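PDB 2YZK: orotate phosphoribosyltransferase from Aeropyrum pernix, which probably catalyses the magnesium-dependent transfer of a ribosyl phosphate group from 5-phosphoribose 1-diphosphate to orotate, forming orotidine monophosphate in de novo pyrimidine synthesis. Local coordinates for residues A[33-38]-A[69-74]; A[49-54]-A[138-143]; A[98-103]-A[130-135]. One frame throughout, in Å; residues are numbered along the deposited sequence.

Contact 1 (A[33-38]-A[69-74]); sequences RLLGDE and GLPWAA
Pro71 and Trp72 reach Leu34 and Leu35 from a first helical turn that is closed by the hydrogen bond from Ala73 N to Gly69 O (2.9 Å). No polar bond joins the two segments. The backbone bonds fix where the side chains start, and hydrocarbon does the rest. Leu35 works with both of its methyl branches. CD2 sits over one face of the indole, 3.9 Å from the centroid of the six-membered ring and 20° off its normal, a CH-pi contact displaced toward the rim. CD1 goes to the proline instead, 3.9 Å from Pro71 CB, with the two side chains crossing at about a right angle. Leu34 meets the same indole differently: its CB lies in the ring plane, 3.9 Å from Trp72 CH2 at the outer edge. Trp72 can be presented this way because its CG stands anti to the carbonyl carbon (chi1 -60°), which sends the benzo end toward the turn at 34-37. If Leu35 were replaced by an alanine, the indole face would probably lose its methyl cover and Pro71 its contact with this side chain, opening a gap beside the turn. Helix 38-58 supplies further neighbours of the tryptophan through Tyr41, Ala44, Leu45 and Leu48, while Leu35 also packs on Tyr86 of the second subunit. Trp72 touches Asp114, a predicted phosphoribosyl diphosphate-binding residue. This packing is consistent with an apolar backing to the active site in the type I phosphoribosyltransferase fold, where the loop leading into helix 70-80 is probably the pyrophosphate loop, as in relatives.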
ATOM      1  N   ARG A  33       5.539  -3.654 -11.087  1.00 10.56           N
ATOM      2  CA  ARG A  33       5.485  -2.965 -12.369  1.00 10.94           C
ATOM      3  C   ARG A  33       4.099  -2.945 -13.004  1.00 10.80           C
ATOM      4  O   ARG A  33       3.844  -2.170 -13.919  1.00 10.47           O
ATOM      5  CB  ARG A  33       6.513  -3.564 -13.326  1.00 11.52           C
ATOM      6  CG  ARG A  33       7.945  -3.359 -12.848  1.00 15.11           C
ATOM      7  CD  ARG A  33       8.937  -3.948 -13.825  1.00 17.16           C
ATOM      8  NE  ARG A  33       9.065  -3.161 -15.049  1.00 18.53           N
ATOM      9  CZ  ARG A  33       9.801  -2.058 -15.156  1.00 20.94           C
ATOM     10  NH1 ARG A  33      10.479  -1.599 -14.110  1.00 21.28           N
ATOM     11  NH2 ARG A  33       9.877  -1.419 -16.317  1.00 21.25           N
ATOM     12  N   LEU A  34       3.190  -3.781 -12.516  1.00 10.79           N
ATOM     13  CA  LEU A  34       1.840  -3.786 -13.062  1.00 10.21           C
ATOM     14  C   LEU A  34       1.056  -2.570 -12.566  1.00  9.97           C
ATOM     15  O   LEU A  34       0.080  -2.149 -13.188  1.00 10.09           O
ATOM     16  CB  LEU A  34       1.096  -5.051 -12.641  1.00 10.73           C
ATOM     17  CG  LEU A  34       1.712  -6.386 -13.047  1.00 12.82           C
ATOM     18  CD1 LEU A  34       0.764  -7.496 -12.631  1.00 13.23           C
ATOM     19  CD2 LEU A  34       1.938  -6.427 -14.553  1.00 14.25           C
ATOM     20  N   LEU A  35       1.488  -2.013 -11.440  1.00  8.90           N
ATOM     21  CA  LEU A  35       0.791  -0.873 -10.841  1.00  9.39           C
ATOM     22  C   LEU A  35       0.855   0.414 -11.650  1.00  8.26           C
ATOM     23  O   LEU A  35      -0.047   1.247 -11.571  1.00  9.19           O
ATOM     24  CB  LEU A  35       1.340  -0.615  -9.433  1.00  9.59           C
ATOM     25  CG  LEU A  35       1.159  -1.778  -8.454  1.00 10.04           C
ATOM     26  CD1 LEU A  35       1.954  -1.516  -7.186  1.00 10.95           C
ATOM     27  CD2 LEU A  35      -0.325  -1.948  -8.140  1.00 11.08           C
ATOM     28  N   GLY A  36       1.912   0.569 -12.439  1.00  8.10           N
ATOM     29  CA  GLY A  36       2.065   1.780 -13.227  1.00  9.55           C
ATOM     30  C   GLY A  36       1.257   1.845 -14.514  1.00 11.01           C
ATOM     31  O   GLY A  36       1.531   2.685 -15.367  1.00 12.87           O
ATOM     32  N   ASP A  37       0.270   0.968 -14.661  1.00 10.65           N
ATOM     33  CA  ASP A  37      -0.576   0.957 -15.858  1.00 11.77           C
ATOM     34  C   ASP A  37      -1.964   0.458 -15.463  1.00 12.30           C
ATOM     35  O   ASP A  37      -2.125  -0.703 -15.097  1.00 12.13           O
ATOM     36  CB  ASP A  37       0.035   0.038 -16.921  1.00 13.51           C
ATOM     37  CG  ASP A  37      -0.697   0.108 -18.246  1.00 17.27           C
ATOM     38  OD1 ASP A  37      -0.746   1.205 -18.850  1.00 18.19           O
ATOM     39  OD2 ASP A  37      -1.227  -0.935 -18.685  1.00 19.16           O
ATOM     40  N   GLU A  38      -2.966   1.333 -15.535  1.00 13.03           N
ATOM     41  CA  GLU A  38      -4.323   0.956 -15.150  1.00 13.60           C
ATOM     42  C   GLU A  38      -4.795  -0.295 -15.883  1.00 13.71           C
ATOM     43  O   GLU A  38      -5.433  -1.159 -15.294  1.00 14.31           O
ATOM     44  CB  GLU A  38      -5.293   2.121 -15.404  1.00 14.93           C
ATOM     45  CG  GLU A  38      -6.736   1.896 -14.928  1.00 15.93           C
ATOM     46  CD  GLU A  38      -7.553   1.003 -15.856  1.00 18.98           C
ATOM     47  OE1 GLU A  38      -7.295   1.012 -17.077  1.00 19.78           O
ATOM     48  OE2 GLU A  38      -8.470   0.306 -15.368  1.00 20.91           O
ATOM     49  N   GLY A  69       2.338  -6.523  -1.055  1.00 10.56           N
ATOM     50  CA  GLY A  69       0.929  -6.820  -1.236  1.00  9.91           C
ATOM     51  C   GLY A  69      -0.020  -5.713  -0.814  1.00  9.41           C
ATOM     52  O   GLY A  69      -1.229  -5.832  -1.009  1.00  9.24           O
ATOM     53  N   LEU A  70       0.517  -4.628  -0.266  1.00  8.53           N
ATOM     54  CA  LEU A  70      -0.333  -3.541   0.211  1.00  9.90           C
ATOM     55  C   LEU A  70      -1.177  -2.825  -0.846  1.00  8.90           C
ATOM     56  O   LEU A  70      -2.373  -2.635  -0.650  1.00  9.44           O
ATOM     57  CB  LEU A  70       0.501  -2.529   1.008  1.00 10.31           C
ATOM     58  CG  LEU A  70      -0.277  -1.486   1.816  1.00 10.43           C
ATOM     59  CD1 LEU A  70      -1.409  -2.137   2.604  1.00 13.00           C
ATOM     60  CD2 LEU A  70       0.681  -0.762   2.744  1.00 10.10           C
ATOM     61  N   PRO A  71      -0.580  -2.419  -1.979  1.00  8.61           N
ATOM     62  CA  PRO A  71      -1.416  -1.738  -2.976  1.00  7.97           C
ATOM     63  C   PRO A  71      -2.541  -2.644  -3.460  1.00  8.43           C
ATOM     64  O   PRO A  71      -3.678  -2.201  -3.656  1.00  9.49           O
ATOM     65  CB  PRO A  71      -0.431  -1.414  -4.091  1.00  8.16           C
ATOM     66  CG  PRO A  71       0.869  -1.248  -3.351  1.00  8.54           C
ATOM     67  CD  PRO A  71       0.834  -2.405  -2.386  1.00  7.89           C
ATOM     68  N   TRP A  72      -2.218  -3.920  -3.650  1.00  8.05           N
ATOM     69  CA  TRP A  72      -3.200  -4.888  -4.110  1.00  8.42           C
ATOM     70  C   TRP A  72      -4.332  -5.064  -3.107  1.00  8.26           C
ATOM     71  O   TRP A  72      -5.503  -5.075  -3.487  1.00  8.05           O
ATOM     72  CB  TRP A  72      -2.524  -6.230  -4.381  1.00  9.06           C
ATOM     73  CG  TRP A  72      -1.464  -6.116  -5.415  1.00  9.30           C
ATOM     74  CD1 TRP A  72      -0.117  -6.151  -5.212  1.00  8.74           C
ATOM     75  CD2 TRP A  72      -1.654  -5.869  -6.814  1.00  9.66           C
ATOM     76  NE1 TRP A  72       0.549  -5.939  -6.396  1.00  8.98           N
ATOM     77  CE2 TRP A  72      -0.371  -5.760  -7.395  1.00 10.69           C
ATOM     78  CE3 TRP A  72      -2.784  -5.725  -7.631  1.00 11.90           C
ATOM     79  CZ2 TRP A  72      -0.182  -5.513  -8.761  1.00  9.81           C
ATOM     80  CZ3 TRP A  72      -2.598  -5.478  -8.996  1.00 10.44           C
ATOM     81  CH2 TRP A  72      -1.303  -5.375  -9.542  1.00  9.78           C
ATOM     82  N   ALA A  73      -3.981  -5.192  -1.831  1.00  9.05           N
ATOM     83  CA  ALA A  73      -4.978  -5.359  -0.781  1.00  8.10           C
ATOM     84  C   ALA A  73      -5.864  -4.122  -0.695  1.00  9.37           C
ATOM     85  O   ALA A  73      -7.085  -4.228  -0.569  1.00  9.62           O
ATOM     86  CB  ALA A  73      -4.297  -5.601   0.561  1.00  9.23           C
ATOM     87  N   ALA A  74      -5.246  -2.946  -0.766  1.00  8.88           N
ATOM     88  CA  ALA A  74      -5.999  -1.697  -0.687  1.00 11.71           C
ATOM     89  C   ALA A  74      -6.976  -1.564  -1.853  1.00 12.37           C
ATOM     90  O   ALA A  74      -8.118  -1.155  -1.664  1.00 10.89           O
ATOM     91  CB  ALA A  74      -5.043  -0.501  -0.661  1.00  8.94           C
TER

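Contact 2 (A[49-54]-A[138-143])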
ATOM      1  N   LEU A  49      -9.818 -11.212  -7.816  1.00 10.79           N
ATOM      2  CA  LEU A  49     -11.184 -11.306  -7.316  1.00 10.81           C
ATOM      3  C   LEU A  49     -11.752 -12.659  -7.701  1.00 13.22           C
ATOM      4  O   LEU A  49     -12.424 -13.316  -6.910  1.00 13.20           O
ATOM      5  CB  LEU A  49     -12.040 -10.173  -7.899  1.00 11.98           C
ATOM      6  CG  LEU A  49     -11.729  -8.805  -7.283  1.00 11.96           C
ATOM      7  CD1 LEU A  49     -12.343  -7.681  -8.097  1.00 13.41           C
ATOM      8  CD2 LEU A  49     -12.250  -8.792  -5.845  1.00 13.08           C
ATOM      9  N   GLU A  50     -11.451 -13.078  -8.924  1.00 14.42           N
ATOM     10  CA  GLU A  50     -11.912 -14.359  -9.438  1.00 16.47           C
ATOM     11  C   GLU A  50     -11.386 -15.547  -8.629  1.00 15.77           C
ATOM     12  O   GLU A  50     -12.161 -16.403  -8.207  1.00 14.73           O
ATOM     13  CB  GLU A  50     -11.488 -14.498 -10.899  1.00 20.49           C
ATOM     14  CG  GLU A  50     -11.799 -15.836 -11.531  1.00 26.37           C
ATOM     15  CD  GLU A  50     -11.455 -15.852 -13.008  1.00 28.53           C
ATOM     16  OE1 GLU A  50     -12.097 -15.104 -13.773  1.00 30.23           O
ATOM     17  OE2 GLU A  50     -10.537 -16.605 -13.400  1.00 31.73           O
ATOM     18  N   VAL A  51     -10.074 -15.606  -8.417  1.00 13.11           N
ATOM     19  CA  VAL A  51      -9.498 -16.718  -7.665  1.00 13.81           C
ATOM     20  C   VAL A  51      -9.798 -16.614  -6.175  1.00 14.76           C
ATOM     21  O   VAL A  51      -9.889 -17.633  -5.484  1.00 14.30           O
ATOM     22  CB  VAL A  51      -7.962 -16.824  -7.880  1.00 15.51           C
ATOM     23  CG1 VAL A  51      -7.657 -17.055  -9.353  1.00 15.13           C
ATOM     24  CG2 VAL A  51      -7.283 -15.576  -7.393  1.00 18.33           C
ATOM     25  N   GLY A  52      -9.955 -15.386  -5.685  1.00 13.58           N
ATOM     26  CA  GLY A  52     -10.268 -15.181  -4.281  1.00 13.82           C
ATOM     27  C   GLY A  52     -11.625 -15.792  -3.985  1.00 14.66           C
ATOM     28  O   GLY A  52     -11.908 -16.213  -2.865  1.00 14.04           O
ATOM     29  N   GLY A  53     -12.467 -15.827  -5.011  1.00 15.31           N
ATOM     30  CA  GLY A  53     -13.793 -16.407  -4.878  1.00 14.94           C
ATOM     31  C   GLY A  53     -14.636 -15.928  -3.711  1.00 14.36           C
ATOM     32  O   GLY A  53     -14.590 -14.761  -3.323  1.00 13.18           O
ATOM     33  N   GLN A  54     -15.419 -16.843  -3.151  1.00 13.91           N
ATOM     34  CA  GLN A  54     -16.296 -16.507  -2.039  1.00 14.73           C
ATOM     35  C   GLN A  54     -15.566 -16.199  -0.736  1.00 14.27           C
ATOM     36  O   GLN A  54     -16.070 -15.434   0.083  1.00 13.93           O
ATOM     37  CB  GLN A  54     -17.314 -17.629  -1.823  1.00 15.36           C
ATOM     38  CG  GLN A  54     -18.228 -17.831  -3.019  1.00 14.96           C
ATOM     39  CD  GLN A  54     -18.877 -16.539  -3.471  1.00 16.20           C
ATOM     40  OE1 GLN A  54     -18.645 -16.073  -4.588  1.00 19.55           O
ATOM     41  NE2 GLN A  54     -19.689 -15.948  -2.602  1.00 15.15           N
ATOM     42  N   THR A 138      -7.184 -18.473   4.297  1.00 11.42           N
ATOM     43  CA  THR A 138      -6.847 -18.305   2.891  1.00 11.39           C
ATOM     44  C   THR A 138      -5.839 -17.182   2.663  1.00 11.28           C
ATOM     45  O   THR A 138      -5.951 -16.105   3.255  1.00 10.15           O
ATOM     46  CB  THR A 138      -8.114 -17.978   2.065  1.00 12.47           C
ATOM     47  OG1 THR A 138      -9.061 -19.045   2.200  1.00 12.99           O
ATOM     48  CG2 THR A 138      -7.766 -17.782   0.593  1.00 12.67           C
ATOM     49  N   ALA A 139      -4.854 -17.456   1.812  1.00 10.26           N
ATOM     50  CA  ALA A 139      -3.833 -16.483   1.435  1.00  9.39           C
ATOM     51  C   ALA A 139      -3.941 -16.409  -0.084  1.00 10.24           C
ATOM     52  O   ALA A 139      -3.965 -17.436  -0.768  1.00  9.91           O
ATOM     53  CB  ALA A 139      -2.443 -16.957   1.854  1.00 10.92           C
ATOM     54  N   LEU A 140      -4.008 -15.189  -0.602  1.00  9.45           N
ATOM     55  CA  LEU A 140      -4.172 -14.964  -2.025  1.00 10.26           C
ATOM     56  C   LEU A 140      -3.000 -14.176  -2.593  1.00  9.59           C
ATOM     57  O   LEU A 140      -2.621 -13.146  -2.046  1.00  9.05           O
ATOM     58  CB  LEU A 140      -5.489 -14.206  -2.239  1.00  9.97           C
ATOM     59  CG  LEU A 140      -5.789 -13.581  -3.596  1.00 10.54           C
ATOM     60  CD1 LEU A 140      -5.960 -14.675  -4.626  1.00 12.43           C
ATOM     61  CD2 LEU A 140      -7.051 -12.725  -3.488  1.00  9.43           C
ATOM     62  N   VAL A 141      -2.422 -14.676  -3.683  1.00  8.77           N
ATOM     63  CA  VAL A 141      -1.303 -14.001  -4.329  1.00  9.72           C
ATOM     64  C   VAL A 141      -1.490 -14.004  -5.843  1.00  7.96           C
ATOM     65  O   VAL A 141      -2.298 -14.761  -6.378  1.00  9.70           O
ATOM     66  CB  VAL A 141       0.061 -14.674  -4.006  1.00 10.16           C
ATOM     67  CG1 VAL A 141       0.279 -14.720  -2.502  1.00 10.10           C
ATOM     68  CG2 VAL A 141       0.115 -16.075  -4.597  1.00 11.69           C
ATOM     69  N   LEU A 142      -0.745 -13.141  -6.522  1.00  8.30           N
ATOM     70  CA  LEU A 142      -0.810 -13.056  -7.973  1.00  9.79           C
ATOM     71  C   LEU A 142       0.011 -14.186  -8.573  1.00 10.04           C
ATOM     72  O   LEU A 142      -0.450 -14.903  -9.464  1.00 10.72           O
ATOM     73  CB  LEU A 142      -0.254 -11.715  -8.457  1.00 11.64           C
ATOM     74  CG  LEU A 142      -1.183 -10.509  -8.345  1.00 13.72           C
ATOM     75  CD1 LEU A 142      -0.385  -9.235  -8.593  1.00 14.49           C
ATOM     76  CD2 LEU A 142      -2.328 -10.648  -9.351  1.00 14.19           C
ATOM     77  N   VAL A 143       1.228 -14.342  -8.066  1.00  9.44           N
ATOM     78  CA  VAL A 143       2.130 -15.375  -8.555  1.00 10.32           C
ATOM     79  C   VAL A 143       2.748 -16.220  -7.451  1.00 10.65           C
ATOM     80  O   VAL A 143       3.293 -15.700  -6.476  1.00 11.51           O
ATOM     81  CB  VAL A 143       3.281 -14.758  -9.392  1.00 10.52           C
ATOM     82  CG1 VAL A 143       4.284 -15.841  -9.779  1.00 11.32           C
ATOM     83  CG2 VAL A 143       2.721 -14.097 -10.639  1.00  9.37           C
TER
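Leu140 points its isobutyl group from the strand at Val51 and Gly52 of the helix, and the apolar part of the contact consists of these three residues. CD2 of Leu140 lies 4.1 Å from Gly52 CA. The other methyl, CD1, turns to Val51 CG2, but the modelled separation is too short for two carbons and its exact value is doubtful; that the two branches face each other is all it supports. With CG anti to the backbone N (chi1 168°), Leu140 sends both methyls across to the helix.

Close approach of the backbones is the second feature, and it illustrates how glycine lets a helix settle on a sheet. The CA atoms of Gly52 and Leu140 are 6.5 Å apart, the nearest such pair across the two segments, and with no side chain at Gly52 the leucine methyl can face the helix backbone directly. A side chain at this position would probably begin tight, its CB about 3.4 Å from Leu140 CD2 as modelled.

Polar bonds are found at the margin. Thr138 OG1 hydrogen-bonds to Asp55 OD1, tying the strand to the helix just beyond the apolar patch, and has a weak second bond to Arg159 NH2.

Within the Rossmann-like parallel sheet, strand 135-141 runs between strands 108-113 and 159-162: Leu140 bonds through its backbone to Val111 and Asp113, and Ala139 to Arg159 and Val161. Helix 38-58 covers the face bearing Leu140, where Leu48 joins the packing and Val51 extends onto Val161 and Val163, while Leu49 faces Leu76 and Leu80 of helix 70-80.

Contact 3 (A[98-103]-A[130-135]); sequences SQVEGD and RSNGYT
Val100 and Tyr134 form the apolar centre, approaching from opposite directions until Val100 CG2 is 3.6 Å from Tyr134 CE2. The methyl comes obliquely to the ring, which is carried across to Val100 because Tyr134 CG lies anti to the carbonyl carbon (chi1 -62°). Asn132 adds a looser touch, its CB lying 4.3 Å from Val100 CG2.

One water makes the polar link. It donates to Asp103 OD1 at 2.6 Å and to Tyr134 OH at 2.8 Å, spanning a carboxylate and a ring whose planes are 83° apart. The phenol also hydrogen-bonds with Pro104 O, so two hydrogen bonds hold the hydroxyl.

In the next shell, Val100 to Asp103 make a type II turn, closed by Asp103 N to Val100 O at 3.1 Å. Asp103 OD2 forms a salt bridge with Arg33 of the second subunit, which draws the turn into the dimer interface. Glu101 forms salt bridges with Arg88, predicted to bind phosphoribosyl diphosphate, and with Arg32 of the second subunit. Asn132 ND2 is bound back to Val128 O.

The loop between strands 84-87 and 108-113 carries the predicted binding residues Lys92 and His94 and is probably the flexible catalytic loop of this family. Its end rests on the corner where helix 120-131 passes into strand 135-141: Val100 packs on Val128 and Leu129 of that helix, and Tyr134 on Leu129 and on Val109 of strand 108-113.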
ATOM      1  N   SER A  98       4.080  -6.123  17.294  1.00 15.83           N
ATOM      2  CA  SER A  98       3.350  -6.219  16.035  1.00 17.23           C
ATOM      3  C   SER A  98       1.901  -5.791  16.178  1.00 15.75           C
ATOM      4  O   SER A  98       1.332  -5.803  17.270  1.00 15.56           O
ATOM      5  CB  SER A  98       3.410  -7.648  15.496  1.00 18.51           C
ATOM      6  OG  SER A  98       4.738  -7.998  15.147  1.00 23.86           O
ATOM      7  N   GLN A  99       1.298  -5.403  15.063  1.00 15.90           N
ATOM      8  CA  GLN A  99      -0.089  -4.986  15.089  1.00 14.45           C
ATOM      9  C   GLN A  99      -0.677  -5.070  13.698  1.00 13.17           C
ATOM     10  O   GLN A  99       0.051  -5.082  12.709  1.00 11.58           O
ATOM     11  CB  GLN A  99      -0.198  -3.550  15.599  1.00 18.57           C
ATOM     12  CG  GLN A  99       0.507  -2.543  14.714  1.00 22.50           C
ATOM     13  CD  GLN A  99       0.340  -1.119  15.209  1.00 25.96           C
ATOM     14  OE1 GLN A  99      -0.782  -0.636  15.377  1.00 29.37           O
ATOM     15  NE2 GLN A  99       1.456  -0.437  15.441  1.00 26.23           N
ATOM     16  N   VAL A 100      -1.999  -5.155  13.633  1.00 10.83           N
ATOM     17  CA  VAL A 100      -2.689  -5.196  12.353  1.00 11.16           C
ATOM     18  C   VAL A 100      -3.065  -3.740  12.087  1.00 11.51           C
ATOM     19  O   VAL A 100      -4.060  -3.228  12.608  1.00 11.70           O
ATOM     20  CB  VAL A 100      -3.947  -6.083  12.425  1.00 10.45           C
ATOM     21  CG1 VAL A 100      -4.629  -6.151  11.058  1.00 10.85           C
ATOM     22  CG2 VAL A 100      -3.557  -7.478  12.887  1.00 10.89           C
ATOM     23  N   GLU A 101      -2.236  -3.069  11.296  1.00 10.63           N
ATOM     24  CA  GLU A 101      -2.457  -1.668  10.974  1.00 11.52           C
ATOM     25  C   GLU A 101      -3.794  -1.499  10.267  1.00 11.73           C
ATOM     26  O   GLU A 101      -4.162  -2.298   9.413  1.00 12.36           O
ATOM     27  CB  GLU A 101      -1.292  -1.146  10.127  1.00 11.96           C
ATOM     28  CG  GLU A 101       0.028  -1.177  10.907  1.00 15.49           C
ATOM     29  CD  GLU A 101       1.230  -0.707  10.114  1.00 19.85           C
ATOM     30  OE1 GLU A 101       1.301   0.495   9.774  1.00 20.79           O
ATOM     31  OE2 GLU A 101       2.118  -1.544   9.838  1.00 20.48           O
ATOM     32  N   GLY A 102      -4.527  -0.461  10.653  1.00 11.71           N
ATOM     33  CA  GLY A 102      -5.836  -0.225  10.074  1.00 12.04           C
ATOM     34  C   GLY A 102      -6.910  -0.621  11.079  1.00 11.86           C
ATOM     35  O   GLY A 102      -8.013  -0.076  11.080  1.00 11.46           O
ATOM     36  N   ASP A 103      -6.567  -1.581  11.937  1.00 12.33           N
ATOM     37  CA  ASP A 103      -7.467  -2.076  12.977  1.00 13.25           C
ATOM     38  C   ASP A 103      -8.884  -2.415  12.500  1.00 11.86           C
ATOM     39  O   ASP A 103      -9.878  -1.918  13.033  1.00 12.27           O
ATOM     40  CB  ASP A 103      -7.523  -1.066  14.132  1.00 16.05           C
ATOM     41  CG  ASP A 103      -8.330  -1.574  15.314  1.00 20.29           C
ATOM     42  OD1 ASP A 103      -8.151  -2.751  15.696  1.00 21.22           O
ATOM     43  OD2 ASP A 103      -9.133  -0.791  15.868  1.00 20.78           O
ATOM     44  N   ARG A 130      -3.854 -14.024  13.870  1.00 11.07           N
ATOM     45  CA  ARG A 130      -4.459 -14.982  14.793  1.00 12.68           C
ATOM     46  C   ARG A 130      -4.280 -14.602  16.256  1.00 12.88           C
ATOM     47  O   ARG A 130      -5.145 -14.889  17.092  1.00 14.19           O
ATOM     48  CB  ARG A 130      -3.901 -16.385  14.539  1.00 12.74           C
ATOM     49  CG  ARG A 130      -4.415 -16.983  13.243  1.00 14.14           C
ATOM     50  CD  ARG A 130      -3.947 -18.401  13.027  1.00 12.67           C
ATOM     51  NE  ARG A 130      -4.552 -18.970  11.828  1.00 12.06           N
ATOM     52  CZ  ARG A 130      -4.117 -20.062  11.210  1.00 12.47           C
ATOM     53  NH1 ARG A 130      -3.061 -20.718  11.673  1.00 12.98           N
ATOM     54  NH2 ARG A 130      -4.736 -20.489  10.118  1.00 11.44           N
ATOM     55  N   SER A 131      -3.163 -13.950  16.561  1.00 12.61           N
ATOM     56  CA  SER A 131      -2.876 -13.526  17.925  1.00 15.34           C
ATOM     57  C   SER A 131      -3.652 -12.270  18.302  1.00 16.51           C
ATOM     58  O   SER A 131      -3.768 -11.934  19.483  1.00 18.06           O
ATOM     59  CB  SER A 131      -1.375 -13.263  18.095  1.00 15.91           C
ATOM     60  OG  SER A 131      -0.631 -14.455  17.924  1.00 21.30           O
ATOM     61  N   ASN A 132      -4.188 -11.577  17.303  1.00 16.54           N
ATOM     62  CA  ASN A 132      -4.935 -10.357  17.566  1.00 17.47           C
ATOM     63  C   ASN A 132      -6.443 -10.484  17.387  1.00 17.30           C
ATOM     64  O   ASN A 132      -7.134  -9.488  17.172  1.00 17.18           O
ATOM     65  CB  ASN A 132      -4.383  -9.212  16.709  1.00 19.48           C
ATOM     66  CG  ASN A 132      -3.072  -8.663  17.251  1.00 21.00           C
ATOM     67  OD1 ASN A 132      -3.054  -7.942  18.247  1.00 24.64           O
ATOM     68  ND2 ASN A 132      -1.966  -9.016  16.605  1.00 21.10           N
ATOM     69  N   GLY A 133      -6.950 -11.712  17.469  1.00 15.67           N
ATOM     70  CA  GLY A 133      -8.382 -11.931  17.367  1.00 17.44           C
ATOM     71  C   GLY A 133      -9.016 -12.107  16.000  1.00 15.90           C
ATOM     72  O   GLY A 133     -10.240 -12.029  15.882  1.00 17.57           O
ATOM     73  N   TYR A 134      -8.209 -12.335  14.972  1.00 14.57           N
ATOM     74  CA  TYR A 134      -8.751 -12.538  13.630  1.00 12.36           C
ATOM     75  C   TYR A 134      -8.640 -14.006  13.271  1.00 12.94           C
ATOM     76  O   TYR A 134      -7.871 -14.747  13.887  1.00 13.36           O
ATOM     77  CB  TYR A 134      -7.959 -11.747  12.587  1.00 12.51           C
ATOM     78  CG  TYR A 134      -7.991 -10.254  12.767  1.00 12.38           C
ATOM     79  CD1 TYR A 134      -9.030  -9.487  12.237  1.00 11.41           C
ATOM     80  CD2 TYR A 134      -6.980  -9.602  13.474  1.00 11.17           C
ATOM     81  CE1 TYR A 134      -9.058  -8.097  12.405  1.00 10.08           C
ATOM     82  CE2 TYR A 134      -7.001  -8.226  13.649  1.00 11.64           C
ATOM     83  CZ  TYR A 134      -8.038  -7.480  13.115  1.00 10.86           C
ATOM     84  OH  TYR A 134      -8.049  -6.117  13.306  1.00 11.55           O
ATOM     85  N   THR A 135      -9.423 -14.431  12.289  1.00 11.30           N
ATOM     86  CA  THR A 135      -9.332 -15.801  11.820  1.00 11.89           C
ATOM     87  C   THR A 135      -8.966 -15.689  10.347  1.00 12.02           C
ATOM     88  O   THR A 135      -9.405 -14.759   9.655  1.00 12.24           O
ATOM     89  CB  THR A 135     -10.657 -16.589  11.990  1.00 12.87           C
ATOM     90  OG1 THR A 135     -11.692 -15.987  11.210  1.00 15.18           O
ATOM     91  CG2 THR A 135     -11.066 -16.620  13.450  1.00 12.14           C
TER
HETATM   92  O   HOH W   1      -6.582  -4.811  15.321  1.00 22.32           O

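Overall arrangement
The three contacts show how chemistry follows place in one fold. Contacts 1 and 2 are buried and apolar, and they meet where Trp72 CE2 lies 3.7 Å from Leu142 CD1. Helix 38-58 serves both, carrying a segment of contact 2 and packing on the tryptophan of contact 1. Contact 3, only partly buried and with its centre about 18 Å from the centre of the chain, adds a bridging water to its apolar pair. Its second segment runs into strand 135-141, which carries a segment of contact 2, but the two contacts do not otherwise touch. Contact 1 of one subunit is joined to contact 3 of the other by a charged pair; contact 2 stays within its own chain.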